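Local coordinates for protein 4'-phospho-dehydrooxetanocin synthase (Bacillus megaterium, PDB 5UL3) that catalyses the oxidative ring contraction of dAMP to an oxetane aldehyde in oxetanocin A biosynthesis, using cobalamin, a [4Fe-4S] cluster and S-adenosylmethionine, at residues L122-V127 with R135-T140; V281-E286 with R331-E336; V287-L292 with D343-A348; H357-D362 with K393-A398; A458-S463 with A498-I503. All blocks are in the same frame, centred on the assembly; numbering follows the deposited sequence. Where two conformers were deposited one is given.

Contact 1: L122-V127 with R135-T140; sequences LVNLCV and RLNLST. With EDO (1,2-ethanediol), chain V.
With CG trans to the backbone N in both residues (chi1 180° in Asn-124, -177° in Asn-137), the two asparagines send their amides at each other from opposite directions, and the flat groups stack with planes only 14° apart. Asn-124 CG lies 3.4 Å from Asn-137 CG. No hydrogen bond joins the pair: the two ND2 atoms, both donors, are neighbours in the stack, and Asn-124 ND2 instead donates a hydrogen bond to Asp-159 OD1 on strand 154-159. The oxygen of Asn-137, still against Asn-124, N-caps helix 138-149. This OD1 takes Thr-140 N at 2.9 Å from above the carbonyl plane and Thr-140 OG1 at 2.7 Å on an in-plane lone pair, a double grip that fixes the amide's rotation. The contact closes the first beta-to-alpha connection of the beta-alpha-beta unit 119-124, 138-149, 154-159 in the Rossmann-fold cobalamin domain. The threonine that makes both bonds turns its methyl to the strand, Thr-140 CG2 resting 4.1 Å from Leu-122 CB. Ser-139 OG, on the first helical turn, and Arg-135 NH2, in the loop ahead of it, both hydrogen-bond cobalamin, while Arg-135 NE donates to O2 of an ethanediol at 3.0 Å.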
# COMPACT_ATOMS: atom_id res chain seq x y z
N LEU A 122 16.12 3.87 -11.33
CA LEU A 122 14.99 3.06 -10.87
C LEU A 122 13.73 3.73 -11.38
O LEU A 122 13.55 4.93 -11.19
CB LEU A 122 14.94 2.98 -9.35
CG LEU A 122 16.18 2.36 -8.72
CD1 LEU A 122 16.11 2.47 -7.20
CD2 LEU A 122 16.33 0.90 -9.16
N VAL A 123 12.86 2.94 -12.00
CA VAL A 123 11.65 3.43 -12.67
C VAL A 123 10.43 2.78 -12.02
O VAL A 123 10.31 1.55 -12.03
CB VAL A 123 11.68 3.12 -14.17
CG1 VAL A 123 10.49 3.78 -14.88
CG2 VAL A 123 13.01 3.58 -14.79
N ASN A 124 9.54 3.60 -11.46
CA ASN A 124 8.26 3.10 -10.97
C ASN A 124 7.24 3.17 -12.11
O ASN A 124 6.97 4.26 -12.62
CB ASN A 124 7.75 3.93 -9.79
CG ASN A 124 6.40 3.42 -9.28
OD1 ASN A 124 6.20 2.21 -9.20
ND2 ASN A 124 5.48 4.33 -8.97
N LEU A 125 6.67 2.02 -12.49
CA LEU A 125 5.66 2.03 -13.53
C LEU A 125 4.30 2.41 -12.96
O LEU A 125 4.04 2.31 -11.76
CB LEU A 125 5.56 0.67 -14.23
CG LEU A 125 6.88 0.05 -14.70
CD1 LEU A 125 6.63 -1.17 -15.57
CD2 LEU A 125 7.76 1.08 -15.40
N CYS A 126 3.41 2.87 -13.85
CA CYS A 126 2.07 3.28 -13.46
C CYS A 126 1.20 3.31 -14.70
O CYS A 126 1.60 3.87 -15.72
CB CYS A 126 2.06 4.67 -12.80
SG CYS A 126 0.41 5.16 -12.11
N VAL A 127 0.02 2.69 -14.62
CA VAL A 127 -1.02 2.87 -15.62
C VAL A 127 -1.85 4.06 -15.12
O VAL A 127 -2.71 3.90 -14.25
CB VAL A 127 -1.87 1.61 -15.80
CG1 VAL A 127 -2.90 1.81 -16.91
CG2 VAL A 127 -0.98 0.42 -16.11
N ARG A 135 0.96 8.62 -5.03
CA ARG A 135 1.45 8.58 -3.66
C ARG A 135 2.95 8.35 -3.73
O ARG A 135 3.45 7.68 -4.64
CB ARG A 135 0.79 7.47 -2.81
CG ARG A 135 1.09 6.08 -3.34
CD ARG A 135 0.33 4.95 -2.60
NE ARG A 135 0.99 4.37 -1.42
CZ ARG A 135 2.17 3.73 -1.41
NH1 ARG A 135 2.89 3.62 -2.53
NH2 ARG A 135 2.64 3.21 -0.27
N LEU A 136 3.67 8.95 -2.80
CA LEU A 136 5.12 8.77 -2.72
C LEU A 136 5.48 7.30 -2.89
O LEU A 136 4.98 6.44 -2.15
CB LEU A 136 5.61 9.29 -1.37
CG LEU A 136 7.12 9.13 -1.09
CD1 LEU A 136 7.97 9.83 -2.13
CD2 LEU A 136 7.43 9.65 0.31
N ASN A 137 6.31 6.99 -3.88
CA ASN A 137 6.58 5.59 -4.20
C ASN A 137 7.72 5.07 -3.33
O ASN A 137 8.89 5.37 -3.56
CB ASN A 137 6.91 5.38 -5.67
CG ASN A 137 7.13 3.91 -6.00
OD1 ASN A 137 8.25 3.49 -6.28
ND2 ASN A 137 6.05 3.10 -5.91
N LEU A 138 7.37 4.22 -2.36
CA LEU A 138 8.38 3.65 -1.48
C LEU A 138 9.17 2.54 -2.15
O LEU A 138 10.34 2.31 -1.78
CB LEU A 138 7.68 3.11 -0.22
CG LEU A 138 6.87 4.17 0.55
CD1 LEU A 138 6.22 3.54 1.77
CD2 LEU A 138 7.78 5.34 0.99
N SER A 139 8.55 1.83 -3.09
CA SER A 139 9.22 0.73 -3.77
C SER A 139 10.58 1.17 -4.30
O SER A 139 11.60 0.51 -4.06
CB SER A 139 8.35 0.22 -4.91
OG SER A 139 7.02 0.01 -4.47
N THR A 140 10.60 2.30 -5.00
CA THR A 140 11.85 2.85 -5.50
C THR A 140 12.49 3.83 -4.53
O THR A 140 13.72 3.93 -4.50
CB THR A 140 11.65 3.53 -6.87
OG1 THR A 140 10.70 4.61 -6.74
CG2 THR A 140 11.16 2.53 -7.90
C1 EDO V . -2.72 6.38 -0.14
O1 EDO V . -3.29 7.10 -1.24
C2 EDO V . -2.53 4.91 -0.51
O2 EDO V . -1.47 4.35 0.28

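Contact 2: V281-E286 with R331-E336; sequences VNFKEE and RPLSVE
Helix 283-286 comes up against the turn between strand 331-332 and helix 335-351, the backbones being closest at Lys-284 and Leu-333 (CA to CA 4.3 Å), yet no direct hydrogen bond crosses between them. A CA-H...O contact does, from Lys-284 CA to Pro-332 O at 3.5 Å. Phe-283 carries the apolar part. A chi1 of -174° points its CG away from the backbone N and swings the ring across to Leu-333; there CD2 of the leucine sits over one face, off centre toward the rim, in a CH-pi contact 4.3 Å from the centroid. Leu-333 CG presses on the same ring at Phe-283 CE2, 3.5 Å away. Segment 331-336 lies in the connection from barrel strand 305-311 to helix 335-351 of the radical SAM domain; on the way strand 331-332 pairs antiparallel with 305-311 at the margin of the sheet, and Ser-334 N-caps the following helix through Gln-337 N. A water ties the polar side together, accepting from Arg-331 NE at 2.7 Å in the guanidinium plane and donating to Val-281 O at 2.8 Å. NH1 of the same guanidinium forms a salt bridge with Glu-240, and NH2 bonds Lys-326 O and Ser-329 O. On the outer side the extended Lys-284 chain runs past Ser-334, CE to CB 4.2 Å.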
# COMPACT_ATOMS: atom_id res chain seq x y z
N VAL A 281 16.51 -7.99 4.87
CA VAL A 281 17.19 -6.73 5.11
C VAL A 281 17.11 -6.33 6.58
O VAL A 281 16.08 -6.52 7.24
CB VAL A 281 16.60 -5.64 4.20
CG1 VAL A 281 17.12 -4.24 4.59
CG2 VAL A 281 16.96 -5.94 2.74
N ASN A 282 18.20 -5.78 7.11
CA ASN A 282 18.21 -5.23 8.46
C ASN A 282 17.48 -3.88 8.42
O ASN A 282 18.09 -2.80 8.45
CB ASN A 282 19.64 -5.12 8.97
CG ASN A 282 19.72 -4.56 10.36
OD1 ASN A 282 18.71 -4.47 11.06
ND2 ASN A 282 20.92 -4.17 10.78
N PHE A 283 16.15 -3.96 8.33
CA PHE A 283 15.31 -2.77 8.12
C PHE A 283 15.44 -1.79 9.28
O PHE A 283 15.48 -0.57 9.05
CB PHE A 283 13.85 -3.21 7.96
CG PHE A 283 12.90 -2.10 7.60
CD1 PHE A 283 13.00 -1.44 6.38
CD2 PHE A 283 11.86 -1.75 8.46
CE1 PHE A 283 12.10 -0.42 6.03
CE2 PHE A 283 10.97 -0.75 8.13
CZ PHE A 283 11.09 -0.09 6.91
N LYS A 284 15.56 -2.31 10.51
CA LYS A 284 15.62 -1.53 11.74
C LYS A 284 16.48 -0.29 11.60
O LYS A 284 16.08 0.81 12.04
CB LYS A 284 16.16 -2.38 12.88
CG LYS A 284 16.41 -1.58 14.14
CD LYS A 284 16.37 -2.47 15.38
CE LYS A 284 16.31 -1.63 16.66
NZ LYS A 284 16.07 -2.47 17.87
N GLU A 285 17.65 -0.44 10.99
CA GLU A 285 18.60 0.66 10.96
C GLU A 285 19.30 0.89 9.62
O GLU A 285 20.10 1.82 9.54
CB GLU A 285 19.67 0.44 12.03
CG GLU A 285 20.35 -0.92 11.95
CD GLU A 285 20.88 -1.37 13.30
OE1 GLU A 285 21.76 -2.27 13.33
OE2 GLU A 285 20.41 -0.82 14.32
N GLU A 286 19.05 0.10 8.58
CA GLU A 286 19.77 0.33 7.35
C GLU A 286 18.95 1.04 6.28
O GLU A 286 19.53 1.47 5.29
CB GLU A 286 20.31 -0.98 6.79
CG GLU A 286 21.34 -1.59 7.75
CD GLU A 286 22.01 -2.83 7.20
OE1 GLU A 286 21.82 -3.15 6.02
OE2 GLU A 286 22.74 -3.49 7.97
N ARG A 331 9.62 -7.02 10.86
CA ARG A 331 10.86 -6.26 11.04
C ARG A 331 10.52 -4.78 11.24
O ARG A 331 10.24 -4.06 10.26
CB ARG A 331 11.77 -6.42 9.82
CG ARG A 331 12.15 -7.88 9.49
CD ARG A 331 11.20 -8.52 8.48
NE ARG A 331 11.41 -8.01 7.12
CZ ARG A 331 10.61 -8.27 6.10
NH1 ARG A 331 10.88 -7.79 4.88
NH2 ARG A 331 9.53 -9.03 6.28
N PRO A 332 10.49 -4.29 12.47
CA PRO A 332 10.11 -2.89 12.71
C PRO A 332 11.27 -1.92 12.61
O PRO A 332 12.42 -2.23 12.91
CB PRO A 332 9.59 -2.92 14.16
CG PRO A 332 10.46 -4.01 14.80
CD PRO A 332 10.56 -5.07 13.72
N LEU A 333 10.94 -0.71 12.15
CA LEU A 333 11.80 0.44 12.38
C LEU A 333 11.88 0.74 13.87
O LEU A 333 10.91 0.60 14.60
CB LEU A 333 11.25 1.69 11.66
CG LEU A 333 11.58 2.04 10.23
CD1 LEU A 333 11.02 3.44 9.90
CD2 LEU A 333 13.07 1.98 9.99
N SER A 334 13.05 1.22 14.32
CA SER A 334 13.13 1.70 15.69
C SER A 334 12.21 2.91 15.90
O SER A 334 11.83 3.60 14.95
CB SER A 334 14.56 2.09 16.07
OG SER A 334 14.95 3.30 15.44
N VAL A 335 11.86 3.14 17.16
CA VAL A 335 11.05 4.31 17.51
C VAL A 335 11.75 5.57 17.05
O VAL A 335 11.13 6.48 16.48
CB VAL A 335 10.77 4.34 19.02
CG1 VAL A 335 10.18 5.70 19.45
CG2 VAL A 335 9.85 3.18 19.44
N GLU A 336 13.03 5.71 17.40
CA GLU A 336 13.77 6.92 17.06
C GLU A 336 13.74 7.15 15.57
O GLU A 336 13.47 8.26 15.10
CB GLU A 336 15.21 6.81 17.57
CG GLU A 336 16.09 8.00 17.21
CD GLU A 336 17.52 7.81 17.72
OE1 GLU A 336 18.41 7.48 16.90
OE2 GLU A 336 17.74 7.98 18.93
O HOH W 1 13.41 -6.32 6.33

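Contact 3: V287-L292 with D343-A348; sequences VPTPSL and DDILRA. With EDO (1,2-ethanediol), chain B.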
# COMPACT_ATOMS: atom_id res chain seq x y z
N VAL A 287 17.64 1.14 6.44
CA VAL A 287 16.80 1.74 5.41
C VAL A 287 16.33 3.10 5.94
O VAL A 287 15.52 3.16 6.88
CB VAL A 287 15.62 0.84 5.02
CG1 VAL A 287 14.78 1.51 3.96
CG2 VAL A 287 16.15 -0.49 4.46
N PRO A 288 16.84 4.21 5.40
CA PRO A 288 16.48 5.53 5.92
C PRO A 288 15.23 6.07 5.26
O PRO A 288 14.59 5.39 4.45
CB PRO A 288 17.71 6.39 5.57
CG PRO A 288 18.12 5.82 4.21
CD PRO A 288 17.78 4.31 4.26
N THR A 289 14.88 7.31 5.60
CA THR A 289 13.82 8.08 4.94
C THR A 289 13.77 7.80 3.44
O THR A 289 14.81 7.88 2.79
CB THR A 289 14.06 9.57 5.18
OG1 THR A 289 14.22 9.82 6.58
CG2 THR A 289 12.89 10.42 4.60
N PRO A 290 12.62 7.47 2.85
CA PRO A 290 12.58 7.32 1.39
C PRO A 290 13.06 8.58 0.70
O PRO A 290 12.88 9.69 1.20
CB PRO A 290 11.09 7.08 1.10
CG PRO A 290 10.39 7.63 2.29
CD PRO A 290 11.28 7.36 3.45
N SER A 291 13.67 8.39 -0.47
CA SER A 291 14.14 9.53 -1.24
C SER A 291 12.95 10.38 -1.67
O SER A 291 11.89 9.85 -2.00
CB SER A 291 14.94 9.06 -2.45
OG SER A 291 16.14 8.40 -2.02
N LEU A 292 13.13 11.70 -1.68
CA LEU A 292 12.01 12.61 -1.92
C LEU A 292 12.11 13.36 -3.25
O LEU A 292 11.40 14.35 -3.45
CB LEU A 292 11.87 13.59 -0.75
CG LEU A 292 11.64 12.91 0.61
CD1 LEU A 292 11.67 13.91 1.76
CD2 LEU A 292 10.32 12.15 0.62
N ASP A 343 9.28 12.95 10.70
CA ASP A 343 9.63 14.36 10.71
C ASP A 343 10.13 14.82 9.34
O ASP A 343 9.75 15.89 8.86
CB ASP A 343 10.67 14.63 11.79
CG ASP A 343 11.09 16.09 11.85
OD1 ASP A 343 10.30 16.91 12.36
OD2 ASP A 343 12.20 16.42 11.37
N ASP A 344 10.99 14.01 8.70
CA ASP A 344 11.52 14.36 7.38
C ASP A 344 10.41 14.50 6.35
O ASP A 344 10.36 15.49 5.62
CB ASP A 344 12.51 13.29 6.89
CG ASP A 344 13.80 13.25 7.68
OD1 ASP A 344 14.08 14.22 8.41
OD2 ASP A 344 14.53 12.23 7.58
N ILE A 345 9.54 13.50 6.28
CA ILE A 345 8.49 13.50 5.27
C ILE A 345 7.52 14.65 5.51
O ILE A 345 7.09 15.32 4.56
CB ILE A 345 7.79 12.13 5.26
CG1 ILE A 345 8.77 11.06 4.77
CG2 ILE A 345 6.56 12.16 4.38
CD1 ILE A 345 8.35 9.67 5.14
N LEU A 346 7.19 14.90 6.77
CA LEU A 346 6.24 15.97 7.10
C LEU A 346 6.84 17.33 6.79
O LEU A 346 6.15 18.22 6.26
CB LEU A 346 5.85 15.87 8.57
CG LEU A 346 4.93 14.70 8.93
CD1 LEU A 346 4.95 14.49 10.44
CD2 LEU A 346 3.51 14.95 8.40
N ARG A 347 8.12 17.51 7.09
CA ARG A 347 8.77 18.78 6.79
C ARG A 347 8.84 19.02 5.29
O ARG A 347 8.56 20.13 4.80
CB ARG A 347 10.17 18.81 7.42
CG ARG A 347 10.89 20.15 7.21
CD ARG A 347 12.14 20.29 8.08
NE ARG A 347 13.21 19.41 7.64
CZ ARG A 347 14.00 19.66 6.60
NH1 ARG A 347 13.84 20.78 5.88
NH2 ARG A 347 14.96 18.80 6.28
N ALA A 348 9.19 17.98 4.53
CA ALA A 348 9.23 18.11 3.08
C ALA A 348 7.84 18.31 2.50
O ALA A 348 7.67 19.08 1.55
CB ALA A 348 9.88 16.87 2.46
C1 EDO B . 17.87 16.85 6.84
O1 EDO B . 16.61 16.62 7.48
C2 EDO B . 18.83 17.47 7.84
O2 EDO B . 18.98 16.55 8.92
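One hydrogen bond crosses this contact, from Thr-289 OG1 to Asp-344 OD2 at 2.6 Å, received on the anti lone pair. Asp-344 OD2 also forms a salt bridge with Lys-340, one helical turn earlier, so the same oxygen serves the loop and a neighbouring charge, which would be expected to favour the ionised carboxylate. On the outer side of the helix Arg-347 NH2 donates to O1 of an ethanediol at 3.0 Å and to Ser-22 O. The other contacts between the segments are apolar. The Thr-289 torsion (chi1 -53°) turns OG1 to the carboxylate and CG2 to Asp-344 CB, 3.7 Å away. Pro-290 and Ile-345 meet at about a right angle, with Pro-290 CG and CD each 4.1 Å from Ile-345 CD1. Further along, Leu-292 inserts one branch against the helix, CD1 lying 3.5 Å from Ala-348 CB, where the small side chain allows close approach. Beneath, Ile-345 and Pro-290 both touch Leu-307 of strand 305-311. The loop 287-292, between helices 283-286 and 295-300, is thus packed between helix 335-351 of the radical SAM domain's partial TIM barrel and helix 138-149 of the cobalamin domain.

Contact 4: H357-D362 with K393-A398; sequences HIYMAD and KFDFAA
Asp-395 sets its carboxylate alongside His-357 and Tyr-359, whose rings lie against each other, one oxygen to each ring and its plane almost perpendicular to both. OD1 lies 3.0 Å from His-357 CE1 at the ring edge, and OD2 lies 3.2 Å from Tyr-359 CE2. The imidazole is sandwiched: Lys-393 CB covers one face in a CH-pi contact, and the tyrosine hydroxyl end overlies the opposite face near the rim. Rotation about the first side-chain bond of His-357 (chi1 -157°) carries the ring over toward the neighbouring strand. Both polar ends have further partners, His-357 NE2 bonding Asp-429 and Asp-395 OD1 taking Arg-430 N. The strands beneath run parallel in the six-stranded sheet of the partial TIM barrel, linked by helix 374-386 as a beta-alpha-beta crossover. Three backbone bonds join them: Ile-358 N to Lys-393 O, Asp-395 N to Ile-358 O, and Met-360 N to Asp-395 O, all 2.9 Å. Ile-358 and Phe-394 sit on the other face of the sheet, CB to CB 4.1 Å. There the bent chain of Met-360 (chi2 -62°) brings CE to Phe-394 CD2 at 3.9 Å, while its CB packs on Phe-396 CB. One water donates to Met-360 O at 2.9 Å, and further on others lie between Asp-362 O and Ala-397. Ala-361, at this C-terminal end, belongs to the cobalamin pocket.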
# COMPACT_ATOMS: atom_id res chain seq x y z
N HIS A 357 -0.90 14.36 6.30
CA HIS A 357 -1.63 13.10 6.40
C HIS A 357 -0.73 12.00 5.86
O HIS A 357 -0.38 12.00 4.68
CB HIS A 357 -2.93 13.16 5.59
CG HIS A 357 -3.97 12.19 6.05
ND1 HIS A 357 -3.77 10.82 6.06
CD2 HIS A 357 -5.22 12.38 6.52
CE1 HIS A 357 -4.85 10.22 6.52
NE2 HIS A 357 -5.75 11.14 6.80
N ILE A 358 -0.37 11.04 6.73
CA ILE A 358 0.54 9.97 6.35
C ILE A 358 -0.25 8.69 6.14
O ILE A 358 -1.00 8.26 7.02
CB ILE A 358 1.61 9.74 7.43
CG1 ILE A 358 2.30 11.05 7.84
CG2 ILE A 358 2.64 8.70 6.92
CD1 ILE A 358 3.29 11.55 6.81
N TYR A 359 -0.07 8.06 4.99
CA TYR A 359 -0.66 6.75 4.74
C TYR A 359 0.42 5.72 5.02
O TYR A 359 1.35 5.56 4.22
CB TYR A 359 -1.18 6.68 3.32
CG TYR A 359 -2.25 7.74 3.13
CD1 TYR A 359 -1.91 9.05 2.76
CD2 TYR A 359 -3.58 7.45 3.39
CE1 TYR A 359 -2.88 10.03 2.64
CE2 TYR A 359 -4.56 8.43 3.27
CZ TYR A 359 -4.21 9.70 2.89
OH TYR A 359 -5.20 10.66 2.77
N MET A 360 0.30 5.04 6.16
CA MET A 360 1.29 4.02 6.51
C MET A 360 1.16 2.83 5.58
O MET A 360 0.06 2.28 5.39
CB MET A 360 1.15 3.55 7.96
CG MET A 360 1.27 4.61 9.03
SD MET A 360 2.89 5.43 9.07
CE MET A 360 2.71 6.31 10.62
N ALA A 361 2.29 2.41 5.02
CA ALA A 361 2.30 1.30 4.07
C ALA A 361 2.33 -0.06 4.76
O ALA A 361 2.12 -1.07 4.07
CB ALA A 361 3.51 1.41 3.13
N ASP A 362 2.57 -0.11 6.07
CA ASP A 362 2.76 -1.37 6.81
C ASP A 362 1.62 -2.36 6.54
O ASP A 362 0.44 -2.01 6.64
CB ASP A 362 2.82 -1.11 8.32
CG ASP A 362 3.83 -0.08 8.71
OD1 ASP A 362 3.98 0.95 8.01
OD2 ASP A 362 4.44 -0.26 9.77
N LYS A 393 -2.50 13.55 10.84
CA LYS A 393 -3.39 12.40 10.75
C LYS A 393 -2.66 11.26 10.05
O LYS A 393 -1.81 11.50 9.18
CB LYS A 393 -4.67 12.76 10.02
CG LYS A 393 -5.44 13.84 10.79
CD LYS A 393 -6.87 13.96 10.36
CE LYS A 393 -7.66 14.81 11.34
NZ LYS A 393 -7.92 14.12 12.63
N PHE A 394 -2.96 10.02 10.43
CA PHE A 394 -2.31 8.92 9.74
C PHE A 394 -3.23 7.71 9.68
O PHE A 394 -4.06 7.50 10.58
CB PHE A 394 -0.94 8.57 10.37
CG PHE A 394 -0.98 8.05 11.79
CD1 PHE A 394 -1.06 8.93 12.87
CD2 PHE A 394 -0.86 6.68 12.06
CE1 PHE A 394 -1.06 8.47 14.19
CE2 PHE A 394 -0.86 6.20 13.39
CZ PHE A 394 -0.96 7.10 14.45
N ASP A 395 -3.12 6.96 8.59
CA ASP A 395 -3.90 5.75 8.36
C ASP A 395 -2.99 4.53 8.44
O ASP A 395 -1.83 4.59 8.02
CB ASP A 395 -4.57 5.78 6.98
CG ASP A 395 -5.56 6.95 6.81
OD1 ASP A 395 -5.81 7.71 7.77
OD2 ASP A 395 -6.07 7.09 5.69
N PHE A 396 -3.52 3.40 8.91
CA PHE A 396 -2.78 2.14 8.86
C PHE A 396 -3.77 0.99 8.89
O PHE A 396 -4.97 1.19 9.07
CB PHE A 396 -1.75 2.02 9.99
CG PHE A 396 -2.34 2.03 11.39
CD1 PHE A 396 -2.72 0.85 12.00
CD2 PHE A 396 -2.43 3.22 12.11
CE1 PHE A 396 -3.23 0.85 13.31
CE2 PHE A 396 -2.92 3.23 13.42
CZ PHE A 396 -3.32 2.05 14.01
N ALA A 397 -3.25 -0.23 8.70
CA ALA A 397 -4.06 -1.44 8.69
C ALA A 397 -3.72 -2.31 9.90
O ALA A 397 -2.60 -2.27 10.41
CB ALA A 397 -3.83 -2.25 7.41
N ALA A 398 -4.70 -3.10 10.33
CA ALA A 398 -4.48 -3.96 11.50
C ALA A 398 -5.44 -5.14 11.45
O ALA A 398 -6.53 -5.05 10.89
CB ALA A 398 -4.68 -3.20 12.81
O HOH W 2 -1.04 0.19 6.40
O HOH W 3 -2.48 3.59 4.84
O HOH W 4 -0.62 -1.53 9.09

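Contact 5: A458-S463 with A498-I503; sequences ALRLVS and ALMKPI
Ser-463 OG accepts the backbone N-H of Met-500 at 2.8 Å, a nearly straight bond of 168°, and donates in turn to Leu-459 O one helical turn back at 2.7 Å. With OG lying between backbone N and carbonyl carbon (chi1 62°), it can reach back to the helix and still face the incoming chain. Leu-459 O also receives Ser-463 N, the two donors arriving from opposite faces of the carbonyl. Alongside, the Met-500 and Arg-460 side chains run the same way, CG to CG at 3.5 Å. Ala-498 O touches the helix backbone in a CA-H...O contact with Arg-460 CA at 3.0 Å, and Leu-499 CD2 reaches Leu-459 CB at 4.5 Å. The next shell fixes Arg-460: its NH1 donates to Leu-517 O and its NH2 to Asp-497 O, fastening the guanidinium to helix 510-519 and to the residue just ahead of Ala-498. A backbone bond between Ile-503 and Ala-464 continues the docking on the same helix, while Leu-499 pairs with Thr-529. A serine hydroxyl bridging a helix carbonyl and a loop amide thus docks the extended 498-503 chain on helix 452-464, which lies between parallel strands 432-436 and 470-473 in the chain of the partial TIM barrel.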
# COMPACT_ATOMS: atom_id res chain seq x y z
N ALA A 458 -13.83 -6.00 18.34
CA ALA A 458 -12.73 -5.18 17.87
C ALA A 458 -13.26 -3.88 17.28
O ALA A 458 -12.71 -2.80 17.54
CB ALA A 458 -11.88 -5.93 16.83
N LEU A 459 -14.32 -3.96 16.48
CA LEU A 459 -14.88 -2.76 15.85
C LEU A 459 -15.47 -1.82 16.89
O LEU A 459 -15.36 -0.59 16.77
CB LEU A 459 -15.94 -3.13 14.82
CG LEU A 459 -15.49 -4.01 13.65
CD1 LEU A 459 -16.68 -4.29 12.70
CD2 LEU A 459 -14.31 -3.40 12.93
N ARG A 460 -16.10 -2.39 17.91
CA ARG A 460 -16.64 -1.61 19.02
C ARG A 460 -15.55 -0.81 19.73
O ARG A 460 -15.71 0.39 20.00
CB ARG A 460 -17.35 -2.58 19.97
CG ARG A 460 -18.28 -1.98 21.00
CD ARG A 460 -18.93 -3.07 21.87
NE ARG A 460 -19.92 -3.86 21.15
CZ ARG A 460 -20.33 -5.07 21.52
NH1 ARG A 460 -19.81 -5.66 22.60
NH2 ARG A 460 -21.24 -5.71 20.81
N LEU A 461 -14.44 -1.47 20.06
CA LEU A 461 -13.36 -0.81 20.78
C LEU A 461 -12.71 0.30 19.96
O LEU A 461 -12.48 1.40 20.46
CB LEU A 461 -12.31 -1.86 21.21
CG LEU A 461 -12.83 -2.87 22.23
CD1 LEU A 461 -11.93 -4.12 22.32
CD2 LEU A 461 -12.96 -2.21 23.62
N VAL A 462 -12.40 0.03 18.69
CA VAL A 462 -11.71 1.04 17.88
C VAL A 462 -12.64 2.21 17.60
O VAL A 462 -12.23 3.37 17.69
CB VAL A 462 -11.16 0.43 16.58
CG1 VAL A 462 -10.55 1.56 15.70
CG2 VAL A 462 -10.07 -0.63 16.90
N SER A 463 -13.90 1.92 17.25
CA SER A 463 -14.81 3.02 16.94
C SER A 463 -15.10 3.88 18.17
O SER A 463 -15.21 5.11 18.05
CB SER A 463 -16.10 2.49 16.31
OG SER A 463 -16.82 1.64 17.19
N ALA A 498 -22.15 -2.89 17.00
CA ALA A 498 -20.71 -2.90 16.80
C ALA A 498 -20.13 -1.49 16.69
O ALA A 498 -19.16 -1.17 17.37
CB ALA A 498 -20.35 -3.70 15.53
N LEU A 499 -20.73 -0.63 15.88
CA LEU A 499 -20.14 0.69 15.65
C LEU A 499 -20.57 1.66 16.74
O LEU A 499 -21.76 1.91 16.93
CB LEU A 499 -20.53 1.20 14.26
CG LEU A 499 -20.20 0.24 13.11
CD1 LEU A 499 -20.66 0.80 11.76
CD2 LEU A 499 -18.69 -0.07 13.08
N MET A 500 -19.59 2.19 17.47
CA MET A 500 -19.81 3.11 18.58
C MET A 500 -19.49 4.53 18.16
O MET A 500 -18.59 4.78 17.35
CB MET A 500 -18.95 2.75 19.79
CG MET A 500 -19.18 1.37 20.37
SD MET A 500 -20.80 1.20 21.16
CE MET A 500 -21.58 0.11 19.99
N LYS A 501 -20.24 5.48 18.72
CA LYS A 501 -19.86 6.87 18.64
C LYS A 501 -18.57 7.07 19.41
O LYS A 501 -18.25 6.28 20.30
CB LYS A 501 -20.94 7.77 19.23
CG LYS A 501 -22.27 7.74 18.51
CD LYS A 501 -23.28 8.57 19.29
CE LYS A 501 -24.53 8.84 18.47
NZ LYS A 501 -25.57 9.54 19.27
N PRO A 502 -17.82 8.13 19.11
CA PRO A 502 -16.67 8.48 19.96
C PRO A 502 -17.15 8.71 21.38
O PRO A 502 -18.05 9.51 21.63
CB PRO A 502 -16.13 9.78 19.33
CG PRO A 502 -16.58 9.70 17.90
CD PRO A 502 -17.92 9.01 17.93
N ILE A 503 -16.55 7.98 22.32
CA ILE A 503 -16.99 7.98 23.70
C ILE A 503 -16.08 8.91 24.49
O ILE A 503 -14.85 8.80 24.41
CB ILE A 503 -16.99 6.56 24.29
CG1 ILE A 503 -18.04 5.70 23.60
CG2 ILE A 503 -17.26 6.61 25.79
CD1 ILE A 503 -18.12 4.28 24.12

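Overall arrangement
Along the chain, contact 1 closes first, in the cobalamin domain; contacts 2 and 3 follow with alternating segments, then contact 4 and finally contact 5. Contacts 2 and 3 share helix 335-351, their centres about 15 Å apart, and that helix leads into strand 357-360 of contact 4. Contacts 1, 3 and 4 touch in turn: Leu-138 of contact 1 packs on Pro-290 and on Ala-361, and Ile-345 and Leu-346 pack on Ile-358. The Rossmann-fold and barrel domains thus meet beside cobalamin, which contacts Arg-135, Ser-139 and Ala-361. Contact 5 stands apart, its centre about 19 Å from that of contact 4 and 36 Å from that of contact 1.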